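Local coordinates for BDI_3064 protein (PDB 5Z06) that hydrolyses linear beta-1,2-glucan and beta-1,2-glucooligosaccharides of four or more units, releasing sophorose from the non-reducing end as an exo-type glycosidase, at residues Ala310-Pro315 with Met320-Ala325; Tyr244-Gly249 with Ala255-Thr260; Phe80-Ser85 with Val262-Asn267; Ile468-Ala473 with Ser488-Gln493. One frame throughout, in Å; residues are numbered along the deposited sequence.

Interaction 1: Ala310-Pro315 with Met320-Ala325; sequences ARENIP and MIATGA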
loop_
_atom_site.group_PDB
_atom_site.type_symbol
_atom_site.label_atom_id
_atom_site.label_comp_id
_atom_site.label_asym_id
_atom_site.label_seq_id
_atom_site.Cartn_x
_atom_site.Cartn_y
_atom_site.Cartn_z
ATOM N N ALA A 310 -1.365 8.789 -9.491
ATOM C CA ALA A 310 -1.391 7.875 -8.379
ATOM C C ALA A 310 -0.275 8.144 -7.424
ATOM O O ALA A 310 0.880 8.182 -7.806
ATOM C CB ALA A 310 -1.307 6.437 -8.858
ATOM N N ARG A 311 -0.634 8.281 -6.161
ATOM C CA ARG A 311 0.345 8.351 -5.140
ATOM C C ARG A 311 1.064 7.019 -4.996
ATOM O O ARG A 311 0.506 5.966 -5.266
ATOM C CB ARG A 311 -0.308 8.820 -3.838
ATOM C CG ARG A 311 -0.620 10.292 -3.957
ATOM C CD ARG A 311 -0.913 10.961 -2.657
ATOM N NE ARG A 311 -2.336 11.084 -2.510
ATOM C CZ ARG A 311 -3.043 12.206 -2.378
ATOM N NH1 ARG A 311 -2.502 13.415 -2.308
ATOM N NH2 ARG A 311 -4.348 12.078 -2.269
ATOM N N GLU A 312 2.321 7.081 -4.608
ATOM C CA GLU A 312 3.071 5.879 -4.334
ATOM C C GLU A 312 2.324 5.010 -3.338
ATOM O O GLU A 312 2.209 3.808 -3.522
ATOM C CB GLU A 312 4.441 6.221 -3.779
ATOM C CG GLU A 312 5.246 5.041 -3.237
ATOM C CD GLU A 312 5.715 4.037 -4.264
ATOM O OE1 GLU A 312 5.192 3.992 -5.407
ATOM O OE2 GLU A 312 6.652 3.272 -3.910
ATOM N N ASN A 313 1.850 5.631 -2.274
ATOM C CA ASN A 313 1.100 4.917 -1.253
ATOM C C ASN A 313 0.352 5.912 -0.393
ATOM O O ASN A 313 0.725 7.082 -0.332
ATOM C CB ASN A 313 2.015 4.036 -0.367
ATOM C CG ASN A 313 3.035 4.837 0.391
ATOM O OD1 ASN A 313 4.016 5.307 -0.191
ATOM N ND2 ASN A 313 2.795 5.036 1.685
ATOM N N ILE A 314 -0.683 5.406 0.270
ATOM C CA ILE A 314 -1.501 6.163 1.222
ATOM C C ILE A 314 -1.628 5.315 2.500
ATOM O O ILE A 314 -2.036 4.134 2.420
ATOM C CB ILE A 314 -2.890 6.483 0.623
ATOM C CG1 ILE A 314 -2.730 7.170 -0.757
ATOM C CG2 ILE A 314 -3.726 7.334 1.577
ATOM C CD1 ILE A 314 -4.050 7.551 -1.429
ATOM N N PRO A 315 -1.261 5.864 3.659
ATOM C CA PRO A 315 -0.702 7.195 3.800
ATOM C C PRO A 315 0.766 7.205 3.432
ATOM O O PRO A 315 1.534 6.358 3.902
ATOM C CB PRO A 315 -0.868 7.483 5.280
ATOM C CG PRO A 315 -0.786 6.134 5.939
ATOM C CD PRO A 315 -1.417 5.193 4.968
ATOM N N MET A 320 3.787 13.116 -3.929
ATOM C CA MET A 320 4.591 12.325 -4.814
ATOM C C MET A 320 3.740 11.286 -5.490
ATOM O O MET A 320 3.127 10.456 -4.829
ATOM C CB MET A 320 5.712 11.651 -4.037
ATOM C CG MET A 320 6.713 10.958 -4.902
ATOM S SD MET A 320 7.938 10.171 -3.856
ATOM C CE MET A 320 7.012 8.757 -3.247
ATOM N N ILE A 321 3.741 11.325 -6.816
ATOM C CA ILE A 321 3.099 10.303 -7.626
ATOM C C ILE A 321 4.112 9.331 -8.171
ATOM O O ILE A 321 5.285 9.648 -8.332
ATOM C CB ILE A 321 2.177 10.876 -8.716
ATOM C CG1 ILE A 321 2.914 11.687 -9.782
ATOM C CG2 ILE A 321 1.084 11.685 -8.062
ATOM C CD1 ILE A 321 3.248 10.899 -11.024
ATOM N N ALA A 322 3.654 8.103 -8.350
ATOM C CA ALA A 322 4.464 7.032 -8.911
ATOM C C ALA A 322 3.937 6.852 -10.327
ATOM O O ALA A 322 2.742 6.674 -10.528
ATOM C CB ALA A 322 4.305 5.760 -8.108
ATOM N N THR A 323 4.829 6.938 -11.304
ATOM C CA THR A 323 4.416 6.943 -12.682
ATOM C C THR A 323 3.954 5.594 -13.167
ATOM O O THR A 323 3.025 5.530 -13.956
ATOM C CB THR A 323 5.562 7.433 -13.562
ATOM O OG1 THR A 323 6.724 6.690 -13.226
ATOM C CG2 THR A 323 5.791 8.904 -13.294
ATOM N N GLY A 324 4.587 4.509 -12.720
ATOM C CA GLY A 324 4.101 3.166 -13.087
ATOM C C GLY A 324 2.726 2.837 -12.528
ATOM O O GLY A 324 1.834 2.401 -13.260
ATOM N N ALA A 325 2.559 3.060 -11.227
ATOM C CA ALA A 325 1.275 2.919 -10.578
ATOM C C ALA A 325 0.233 3.811 -11.224
ATOM O O ALA A 325 -0.955 3.493 -11.261
ATOM C CB ALA A 325 1.424 3.287 -9.118
HETATM O O HOH W 1 2.950 9.286 -2.468
#
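Ala310 and Ala322 meet through their backbones: Ala322 N donates to Ala310 O at 2.8 Å. This is the tight part of the contact. The same Ala310 O also lies 3.1 Å from Ile321 CA in a CA-H...O contact, and the CB and CG2 of Ile321 crowd against it as well. Further into the helix, Ala325 turns its methyl toward Ala310, with the two CB atoms 4.2 Å apart. The Glu312 side is looser. Glu312 N reaches Met320 O over 3.5 Å, a weak bond, and a water spans the gap, donating to Met320 O at 2.6 Å while accepting a weak bond from Glu312 N. Alongside, the side chains of Glu312 and Met320 run the same way. Met320 is extended until its last bond, where a bend (chi3 75°) brings CE to 3.7 Å from Glu312 CB. Glu312 OE1 comes within 3.3 Å of Ala322 CB, while OE2 makes a salt bridge to Arg76; a glycerol, probably from the crystallisation liquor, lies near this side chain. Arg311 points away, its NH1 bonded to Asn318 O. By its bond pattern the backbone pairing is one isolated antiparallel bridge, Arg311 and Ile321 being the non-hydrogen-bonded pair; the strands themselves pair with 663-664 and 371-373. Strand 320-322 leads straight into helix 323-338, for which Ala322 is the N-cap residue.

Interaction 2: Tyr244-Gly249 with Ala255-Thr260; sequences YTDFLG and AYYKVT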
loop_
_atom_site.group_PDB
_atom_site.type_symbol
_atom_site.label_atom_id
_atom_site.label_comp_id
_atom_site.label_asym_id
_atom_site.label_seq_id
_atom_site.Cartn_x
_atom_site.Cartn_y
_atom_site.Cartn_z
ATOM N N TYR A 244 -14.455 6.279 5.610
ATOM C CA TYR A 244 -14.339 5.274 6.637
ATOM C C TYR A 244 -15.079 4.021 6.219
ATOM O O TYR A 244 -16.209 4.093 5.725
ATOM C CB TYR A 244 -14.848 5.800 7.975
ATOM C CG TYR A 244 -14.956 4.703 8.984
ATOM C CD1 TYR A 244 -13.815 4.035 9.420
ATOM C CD2 TYR A 244 -16.194 4.294 9.467
ATOM C CE1 TYR A 244 -13.895 2.996 10.326
ATOM C CE2 TYR A 244 -16.287 3.272 10.390
ATOM C CZ TYR A 244 -15.145 2.628 10.810
ATOM O OH TYR A 244 -15.269 1.620 11.711
ATOM N N THR A 245 -14.406 2.891 6.409
ATOM C CA THR A 245 -14.923 1.597 6.089
ATOM C C THR A 245 -15.264 0.882 7.383
ATOM O O THR A 245 -14.384 0.497 8.152
ATOM C CB THR A 245 -13.908 0.822 5.244
ATOM O OG1 THR A 245 -13.863 1.408 3.935
ATOM C CG2 THR A 245 -14.302 -0.637 5.128
ATOM N N ASP A 246 -16.559 0.705 7.614
ATOM C CA ASP A 246 -17.013 0.074 8.809
ATOM C C ASP A 246 -17.317 -1.354 8.484
ATOM O O ASP A 246 -18.355 -1.655 7.890
ATOM C CB ASP A 246 -18.264 0.731 9.360
ATOM C CG ASP A 246 -18.540 0.312 10.788
ATOM O OD1 ASP A 246 -17.573 0.184 11.576
ATOM O OD2 ASP A 246 -19.724 0.101 11.121
ATOM N N PHE A 247 -16.420 -2.237 8.894
ATOM C CA PHE A 247 -16.621 -3.633 8.661
ATOM C C PHE A 247 -17.504 -4.206 9.764
ATOM O O PHE A 247 -17.029 -4.480 10.844
ATOM C CB PHE A 247 -15.296 -4.383 8.579
ATOM C CG PHE A 247 -15.453 -5.742 7.996
ATOM C CD1 PHE A 247 -15.755 -6.826 8.807
ATOM C CD2 PHE A 247 -15.378 -5.921 6.634
ATOM C CE1 PHE A 247 -15.914 -8.086 8.260
ATOM C CE2 PHE A 247 -15.566 -7.164 6.080
ATOM C CZ PHE A 247 -15.823 -8.258 6.891
ATOM N N LEU A 248 -18.781 -4.392 9.471
ATOM C CA LEU A 248 -19.734 -4.977 10.422
ATOM C C LEU A 248 -19.597 -6.476 10.510
ATOM O O LEU A 248 -19.879 -7.055 11.541
ATOM C CB LEU A 248 -21.181 -4.644 10.028
ATOM C CG LEU A 248 -21.446 -3.142 10.012
ATOM C CD1 LEU A 248 -22.716 -2.829 9.240
ATOM C CD2 LEU A 248 -21.517 -2.612 11.433
ATOM N N GLY A 249 -19.185 -7.107 9.421
ATOM C CA GLY A 249 -19.062 -8.562 9.366
ATOM C C GLY A 249 -20.378 -9.307 9.407
ATOM O O GLY A 249 -20.374 -10.485 9.627
ATOM N N ALA A 255 -26.929 0.239 9.919
ATOM C CA ALA A 255 -26.146 1.121 10.781
ATOM C C ALA A 255 -26.263 2.559 10.315
ATOM O O ALA A 255 -26.422 2.834 9.132
ATOM C CB ALA A 255 -24.684 0.689 10.841
ATOM N N TYR A 256 -26.203 3.455 11.285
ATOM C CA TYR A 256 -26.304 4.873 11.073
ATOM C C TYR A 256 -24.965 5.433 11.460
ATOM O O TYR A 256 -24.320 4.925 12.380
ATOM C CB TYR A 256 -27.376 5.509 11.977
ATOM C CG TYR A 256 -28.776 4.956 11.838
ATOM C CD1 TYR A 256 -29.107 3.716 12.399
ATOM C CD2 TYR A 256 -29.785 5.682 11.203
ATOM C CE1 TYR A 256 -30.385 3.197 12.308
ATOM C CE2 TYR A 256 -31.082 5.167 11.107
ATOM C CZ TYR A 256 -31.369 3.922 11.673
ATOM O OH TYR A 256 -32.613 3.354 11.610
ATOM N N TYR A 257 -24.560 6.488 10.774
ATOM C CA TYR A 257 -23.244 7.068 10.973
ATOM C C TYR A 257 -23.276 8.587 11.024
ATOM O O TYR A 257 -24.041 9.249 10.326
ATOM C CB TYR A 257 -22.285 6.618 9.877
ATOM C CG TYR A 257 -22.054 5.143 9.874
ATOM C CD1 TYR A 257 -21.041 4.578 10.629
ATOM C CD2 TYR A 257 -22.846 4.305 9.101
ATOM C CE1 TYR A 257 -20.826 3.199 10.625
ATOM C CE2 TYR A 257 -22.654 2.930 9.099
ATOM C CZ TYR A 257 -21.638 2.387 9.850
ATOM O OH TYR A 257 -21.425 1.046 9.824
ATOM N N LYS A 258 -22.370 9.107 11.834
ATOM C CA LYS A 258 -22.288 10.498 12.157
ATOM C C LYS A 258 -20.806 10.741 12.315
ATOM O O LYS A 258 -20.107 9.950 12.962
ATOM C CB LYS A 258 -22.985 10.710 13.489
ATOM C CG LYS A 258 -23.787 11.974 13.640
ATOM C CD LYS A 258 -24.745 11.846 14.828
ATOM C CE LYS A 258 -24.005 11.421 16.097
ATOM N NZ LYS A 258 -24.788 11.672 17.332
ATOM N N VAL A 259 -20.319 11.829 11.743
ATOM C CA VAL A 259 -18.901 12.117 11.808
ATOM C C VAL A 259 -18.687 13.512 12.375
ATOM O O VAL A 259 -19.378 14.460 11.999
ATOM C CB VAL A 259 -18.282 11.986 10.414
ATOM C CG1 VAL A 259 -16.800 12.349 10.431
ATOM C CG2 VAL A 259 -18.492 10.568 9.900
ATOM N N THR A 260 -17.712 13.630 13.267
ATOM C CA THR A 260 -17.281 14.934 13.777
ATOM C C THR A 260 -15.822 15.153 13.397
ATOM O O THR A 260 -15.122 14.197 13.093
ATOM C CB THR A 260 -17.413 15.009 15.317
ATOM O OG1 THR A 260 -16.541 14.060 15.923
ATOM C CG2 THR A 260 -18.841 14.721 15.777
#
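Tyr257 and Asp246 reach across the core of a beta sandwich whose three- and four-stranded antiparallel sheets follow the strand order of a fibronectin type III domain. Asp246 sits on strand 243-247 of one sheet and Tyr257 on strand 254-262 of the other, each with its CB directed at the opposite strand. The side chains cross obliquely, carboxylate and ring planes 80° apart, and Asp246 OD2 lies in the plane of the phenol at its hydroxyl edge. Tyr257 OH donates to Asp246 OD2; the modelled 2.3 Å is very short, so the exact length is doubtful although the pairing is clear. OD2 also receives a salt bridge from Arg224, on a neighbouring strand of the Tyr257 sheet, which leaves this buried oxygen shared between a phenol and a guanidinium. Leu248 approaches Tyr257 from the opposite direction, its CD2 4.0 Å from Tyr257 OH, and its CD1 rests 4.3 Å from Ala255 CB. Asp246 turns CG away from its own N (chi1 -165°), which sets the carboxylate between two tyrosines, one from each sheet. The second is Tyr244, whose OH donates to Asp246 OD1 at 2.7 Å, on the anti side and 26° out of the carboxylate plane.

Interaction 3: Phe80-Ser85 with Val262-Asn267; sequences FFREPS and VDYALN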
loop_
_atom_site.group_PDB
_atom_site.type_symbol
_atom_site.label_atom_id
_atom_site.label_comp_id
_atom_site.label_asym_id
_atom_site.label_seq_id
_atom_site.Cartn_x
_atom_site.Cartn_y
_atom_site.Cartn_z
ATOM N N PHE A 80 7.964 13.322 6.538
ATOM C CA PHE A 80 7.787 14.680 6.965
ATOM C C PHE A 80 6.820 14.692 8.121
ATOM O O PHE A 80 5.713 14.191 8.014
ATOM C CB PHE A 80 7.260 15.521 5.809
ATOM C CG PHE A 80 8.187 15.545 4.635
ATOM C CD1 PHE A 80 9.413 16.200 4.723
ATOM C CD2 PHE A 80 7.867 14.877 3.455
ATOM C CE1 PHE A 80 10.294 16.215 3.649
ATOM C CE2 PHE A 80 8.739 14.895 2.378
ATOM C CZ PHE A 80 9.953 15.562 2.476
ATOM N N PHE A 81 7.271 15.270 9.223
ATOM C CA PHE A 81 6.567 15.275 10.482
ATOM C C PHE A 81 6.625 16.672 11.068
ATOM O O PHE A 81 7.517 17.471 10.768
ATOM C CB PHE A 81 7.196 14.286 11.476
ATOM C CG PHE A 81 7.225 12.866 10.989
ATOM C CD1 PHE A 81 6.149 12.009 11.212
ATOM C CD2 PHE A 81 8.326 12.381 10.289
ATOM C CE1 PHE A 81 6.176 10.695 10.752
ATOM C CE2 PHE A 81 8.355 11.066 9.827
ATOM C CZ PHE A 81 7.282 10.226 10.061
ATOM N N ARG A 82 5.666 16.945 11.926
ATOM C CA ARG A 82 5.679 18.145 12.734
ATOM C C ARG A 82 6.860 18.029 13.654
ATOM O O ARG A 82 7.200 16.926 14.099
ATOM C CB ARG A 82 4.418 18.233 13.569
ATOM C CG ARG A 82 3.164 18.408 12.772
ATOM C CD ARG A 82 2.036 18.669 13.717
ATOM N NE ARG A 82 0.741 18.292 13.163
ATOM C CZ ARG A 82 -0.004 19.012 12.310
ATOM N NH1 ARG A 82 0.387 20.196 11.835
ATOM N NH2 ARG A 82 -1.173 18.527 11.932
ATOM N N GLU A 83 7.503 19.155 13.940
ATOM C CA GLU A 83 8.619 19.144 14.881
ATOM C C GLU A 83 7.986 18.971 16.250
ATOM O O GLU A 83 7.118 19.752 16.617
ATOM C CB GLU A 83 9.448 20.412 14.773
ATOM C CG GLU A 83 10.127 20.522 13.416
ATOM C CD GLU A 83 11.115 21.667 13.342
ATOM O OE1 GLU A 83 11.172 22.474 14.298
ATOM O OE2 GLU A 83 11.840 21.755 12.329
ATOM N N PRO A 84 8.331 17.875 16.951
ATOM C CA PRO A 84 7.638 17.611 18.172
ATOM C C PRO A 84 8.409 18.161 19.359
ATOM O O PRO A 84 9.630 18.248 19.312
ATOM C CB PRO A 84 7.624 16.090 18.219
ATOM C CG PRO A 84 8.932 15.687 17.622
ATOM C CD PRO A 84 9.295 16.793 16.648
ATOM N N SER A 85 7.676 18.541 20.397
ATOM C CA SER A 85 8.253 18.888 21.693
ATOM C C SER A 85 7.829 17.935 22.792
ATOM O O SER A 85 8.449 17.925 23.851
ATOM C CB SER A 85 7.812 20.286 22.103
ATOM O OG SER A 85 8.458 21.259 21.322
ATOM N N VAL A 262 -12.234 16.652 14.964
ATOM C CA VAL A 262 -11.588 16.841 16.252
ATOM C C VAL A 262 -10.287 17.584 15.989
ATOM O O VAL A 262 -9.520 17.181 15.122
ATOM C CB VAL A 262 -11.305 15.490 16.923
ATOM C CG1 VAL A 262 -10.615 15.657 18.272
ATOM C CG2 VAL A 262 -12.602 14.714 17.087
ATOM N N ASP A 263 -10.053 18.678 16.720
ATOM C CA ASP A 263 -8.807 19.438 16.590
ATOM C C ASP A 263 -7.768 18.875 17.541
ATOM O O ASP A 263 -8.070 17.977 18.335
ATOM C CB ASP A 263 -9.039 20.955 16.786
ATOM C CG ASP A 263 -9.405 21.353 18.227
ATOM O OD1 ASP A 263 -9.048 20.659 19.196
ATOM O OD2 ASP A 263 -10.059 22.405 18.371
ATOM N N TYR A 264 -6.551 19.397 17.476
ATOM C CA TYR A 264 -5.472 18.902 18.331
ATOM C C TYR A 264 -5.665 19.158 19.829
ATOM O O TYR A 264 -5.084 18.451 20.657
ATOM C CB TYR A 264 -4.114 19.422 17.855
ATOM C CG TYR A 264 -3.576 18.608 16.709
ATOM C CD1 TYR A 264 -4.111 18.729 15.431
ATOM C CD2 TYR A 264 -2.555 17.686 16.912
ATOM C CE1 TYR A 264 -3.616 17.974 14.382
ATOM C CE2 TYR A 264 -2.056 16.926 15.877
ATOM C CZ TYR A 264 -2.598 17.061 14.613
ATOM O OH TYR A 264 -2.095 16.311 13.579
ATOM N N ALA A 265 -6.498 20.140 20.175
ATOM C CA ALA A 265 -6.919 20.349 21.563
ATOM C C ALA A 265 -7.993 19.345 21.995
ATOM O O ALA A 265 -8.412 19.362 23.157
ATOM C CB ALA A 265 -7.419 21.771 21.762
ATOM N N LEU A 266 -8.424 18.486 21.060
ATOM C CA LEU A 266 -9.468 17.491 21.257
ATOM C C LEU A 266 -10.839 18.128 21.476
ATOM O O LEU A 266 -11.709 17.545 22.095
ATOM C CB LEU A 266 -9.102 16.468 22.347
ATOM C CG LEU A 266 -7.700 15.863 22.218
ATOM C CD1 LEU A 266 -7.453 14.826 23.295
ATOM C CD2 LEU A 266 -7.472 15.235 20.848
ATOM N N ASN A 267 -11.041 19.316 20.921
ATOM C CA ASN A 267 -12.392 19.858 20.805
ATOM C C ASN A 267 -13.036 19.142 19.644
ATOM O O ASN A 267 -12.355 18.725 18.715
ATOM C CB ASN A 267 -12.397 21.357 20.518
ATOM C CG ASN A 267 -11.614 22.145 21.544
ATOM O OD1 ASN A 267 -11.845 22.024 22.752
ATOM N ND2 ASN A 267 -10.662 22.934 21.069
#
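A polar junction between the loop ahead of strand 86-93 and a type I beta turn, Asp263 to Leu266, is made by Arg82 and Tyr264, which come at each other from opposite directions. The turn follows strand 254-262 of the fibronectin type III-like sandwich, so the pair joins that domain to the N-terminal beta region. Arg82 is extended from CG to NE and brings the edge of its guanidinium to the phenol. NH2 donates to Tyr264 OH at 2.9 Å with an N-H...O angle of 158°, the oxygen close to the guanidinium plane, and NE adds a weak bond of 3.5 Å to the same Tyr264 OH. The guanidinium and ring planes stand 82° apart, so the two do not stack. Asp7 binds both partners, through OD1 to Arg82 NE and through OD2 to Tyr264 OH, and Asp216 makes a salt bridge to Arg82 NH1. A leucine in place of Arg82 would probably leave Asp7 and Asp216 without this guanidinium and Tyr264 OH without its donor from this loop. The turn that carries Tyr264 is itself fastened by Asp263: Asn267 N donates to Asp263 OD1, and Asn267 ND2 meets the syn lone pair of Asp263 OD2 at 2.8 Å.

Interaction 4: Ile468-Ala473 with Ser488-Gln493; sequences ITYMLA and SGWASQ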
loop_
_atom_site.group_PDB
_atom_site.type_symbol
_atom_site.label_atom_id
_atom_site.label_comp_id
_atom_site.label_asym_id
_atom_site.label_seq_id
_atom_site.Cartn_x
_atom_site.Cartn_y
_atom_site.Cartn_z
ATOM N N ILE A 468 6.825 -5.421 -20.873
ATOM C CA ILE A 468 6.120 -4.337 -21.544
ATOM C C ILE A 468 7.065 -3.186 -21.854
ATOM O O ILE A 468 6.807 -2.408 -22.758
ATOM C CB ILE A 468 4.919 -3.813 -20.704
ATOM C CG1 ILE A 468 3.963 -2.976 -21.548
ATOM C CG2 ILE A 468 5.367 -2.994 -19.488
ATOM C CD1 ILE A 468 3.085 -3.789 -22.449
ATOM N N THR A 469 8.143 -3.073 -21.072
ATOM C CA THR A 469 9.218 -2.119 -21.346
ATOM C C THR A 469 9.868 -2.407 -22.705
ATOM O O THR A 469 10.099 -1.494 -23.521
ATOM C CB THR A 469 10.272 -2.141 -20.230
ATOM O OG1 THR A 469 9.624 -2.214 -18.946
ATOM C CG2 THR A 469 11.133 -0.906 -20.307
ATOM N N TYR A 470 10.132 -3.674 -22.964
ATOM C CA TYR A 470 10.631 -4.073 -24.280
ATOM C C TYR A 470 9.557 -3.966 -25.331
ATOM O O TYR A 470 9.811 -3.508 -26.424
ATOM C CB TYR A 470 11.213 -5.477 -24.261
ATOM C CG TYR A 470 12.601 -5.498 -23.710
ATOM C CD1 TYR A 470 12.825 -5.651 -22.349
ATOM C CD2 TYR A 470 13.700 -5.336 -24.554
ATOM C CE1 TYR A 470 14.102 -5.684 -21.854
ATOM C CE2 TYR A 470 14.983 -5.350 -24.058
ATOM C CZ TYR A 470 15.178 -5.519 -22.713
ATOM O OH TYR A 470 16.461 -5.524 -22.235
ATOM N N MET A 471 8.350 -4.367 -24.982
ATOM C CA MET A 471 7.253 -4.294 -25.922
ATOM C C MET A 471 7.110 -2.866 -26.393
ATOM O O MET A 471 7.149 -2.616 -27.592
ATOM C CB MET A 471 5.954 -4.753 -25.297
ATOM C CG MET A 471 5.922 -6.230 -25.005
ATOM S SD MET A 471 5.626 -7.187 -26.494
ATOM C CE MET A 471 6.669 -8.556 -26.060
ATOM N N LEU A 472 6.985 -1.941 -25.450
ATOM C CA LEU A 472 6.716 -0.559 -25.809
ATOM C C LEU A 472 7.890 0.069 -26.500
ATOM O O LEU A 472 7.697 0.826 -27.450
ATOM C CB LEU A 472 6.251 0.267 -24.622
ATOM C CG LEU A 472 4.827 -0.111 -24.192
ATOM C CD1 LEU A 472 4.493 0.494 -22.832
ATOM C CD2 LEU A 472 3.797 0.364 -25.197
ATOM N N ALA A 473 9.095 -0.274 -26.058
ATOM C CA ALA A 473 10.302 0.175 -26.722
ATOM C C ALA A 473 10.305 -0.184 -28.194
ATOM O O ALA A 473 10.676 0.624 -29.003
ATOM C CB ALA A 473 11.543 -0.376 -26.038
ATOM N N SER A 488 17.552 -10.513 -27.476
ATOM C CA SER A 488 18.930 -10.210 -27.107
ATOM C C SER A 488 18.981 -9.606 -25.702
ATOM O O SER A 488 19.978 -9.758 -24.997
ATOM C CB SER A 488 19.535 -9.259 -28.134
ATOM O OG SER A 488 19.077 -7.922 -27.939
ATOM N N GLY A 489 17.894 -8.938 -25.301
ATOM C CA GLY A 489 17.812 -8.249 -24.018
ATOM C C GLY A 489 16.901 -8.936 -23.040
ATOM O O GLY A 489 17.358 -9.683 -22.173
ATOM N N TRP A 490 15.603 -8.677 -23.188
ATOM C CA TRP A 490 14.582 -9.320 -22.373
ATOM C C TRP A 490 14.855 -10.828 -22.187
ATOM O O TRP A 490 15.004 -11.290 -21.058
ATOM C CB TRP A 490 13.217 -9.078 -22.994
ATOM C CG TRP A 490 12.209 -9.969 -22.532
ATOM C CD1 TRP A 490 11.715 -11.029 -23.186
ATOM C CD2 TRP A 490 11.566 -9.928 -21.258
ATOM N NE1 TRP A 490 10.754 -11.646 -22.424
ATOM C CE2 TRP A 490 10.648 -10.994 -21.227
ATOM C CE3 TRP A 490 11.633 -9.053 -20.164
ATOM C CZ2 TRP A 490 9.821 -11.253 -20.128
ATOM C CZ3 TRP A 490 10.792 -9.301 -19.066
ATOM C CH2 TRP A 490 9.909 -10.401 -19.060
ATOM N N ALA A 491 14.961 -11.573 -23.287
ATOM C CA ALA A 491 15.187 -13.025 -23.222
ATOM C C ALA A 491 16.646 -13.405 -23.541
ATOM O O ALA A 491 16.911 -14.461 -24.093
ATOM C CB ALA A 491 14.219 -13.753 -24.140
ATOM N N SER A 492 17.568 -12.527 -23.187
ATOM C CA SER A 492 18.980 -12.723 -23.428
ATOM C C SER A 492 19.424 -14.111 -22.997
ATOM O O SER A 492 19.115 -14.551 -21.883
ATOM C CB SER A 492 19.796 -11.710 -22.633
ATOM O OG SER A 492 21.188 -11.931 -22.811
ATOM N N GLN A 493 20.159 -14.778 -23.886
ATOM C CA GLN A 493 20.805 -16.038 -23.564
ATOM C C GLN A 493 22.233 -15.867 -23.034
ATOM O O GLN A 493 22.877 -16.857 -22.722
ATOM C CB GLN A 493 20.777 -16.952 -24.785
ATOM C CG GLN A 493 19.367 -17.247 -25.271
ATOM C CD GLN A 493 18.554 -17.959 -24.209
ATOM O OE1 GLN A 493 18.828 -19.109 -23.872
ATOM N NE2 GLN A 493 17.571 -17.263 -23.646
#
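Tyr470 lays one face of its ring against the backbone and CB of Trp490, where helix 467-475 packs on the last turn of helix 485-490 in the glycoamylase-like domain, a helical domain of the (alpha/alpha)6-barrel type. Trp490 CB stands over that face, shifted toward CD1, 3.6 Å from the ring centroid and 17° off the normal, a CH-pi contact. Trp490 N lies on the same face but toward the rim, 3.2 Å from Tyr470 CZ. The indole does not stack on the phenol. A chi1 of 162° carries the Trp490 rings off to one side, and the five-membered ring meets the Tyr470 ring obliquely, centroids 5.9 Å apart and planes at 56°. Gly489 matters for the fit: Tyr470 OH comes to 3.5 Å from Gly489 CA, on the side where any CB would point, so the hydroxyl occupies the place of a side chain. That hydroxyl is not bonded to either residue it touches; its partners are Leu460 O and Leu444 N, and they hold the end of the ring in place in this buried setting. A leucine in place of Tyr470 has no ring to lie under Trp490 CB and no hydroxyl, and would probably leave a gap there and Leu460 O and Leu444 N without their shared partner. Helix 485-490 ends in a wider pi-type turn and Ala491 is the first residue to leave helical geometry; just past it, Gln493 NE2 donates back to Ala491 O at 2.9 Å.

Overall arrangement
The four contacts run across the monomer from its beta-rich half to its helical half. Interactions 2 and 3 belong to the fibronectin type III-like sandwich and its border with the N-terminal region, which holds the calcium ion bound by Glu12, Asn13, Thr49, Asn52 and Asp175. Their segments adjoin in sequence, interaction 2 nested inside the loop closed by interaction 3, with centres 25 Å apart. Interaction 1 sits between the halves, its centre 9 Å from that of the chain and about 8 Å, nearest atoms, from interaction 3; the glycerol beside Glu312 may mark a pocket. Interaction 4 lies beyond the chain's centre, 50 Å from interaction 3, centre to centre.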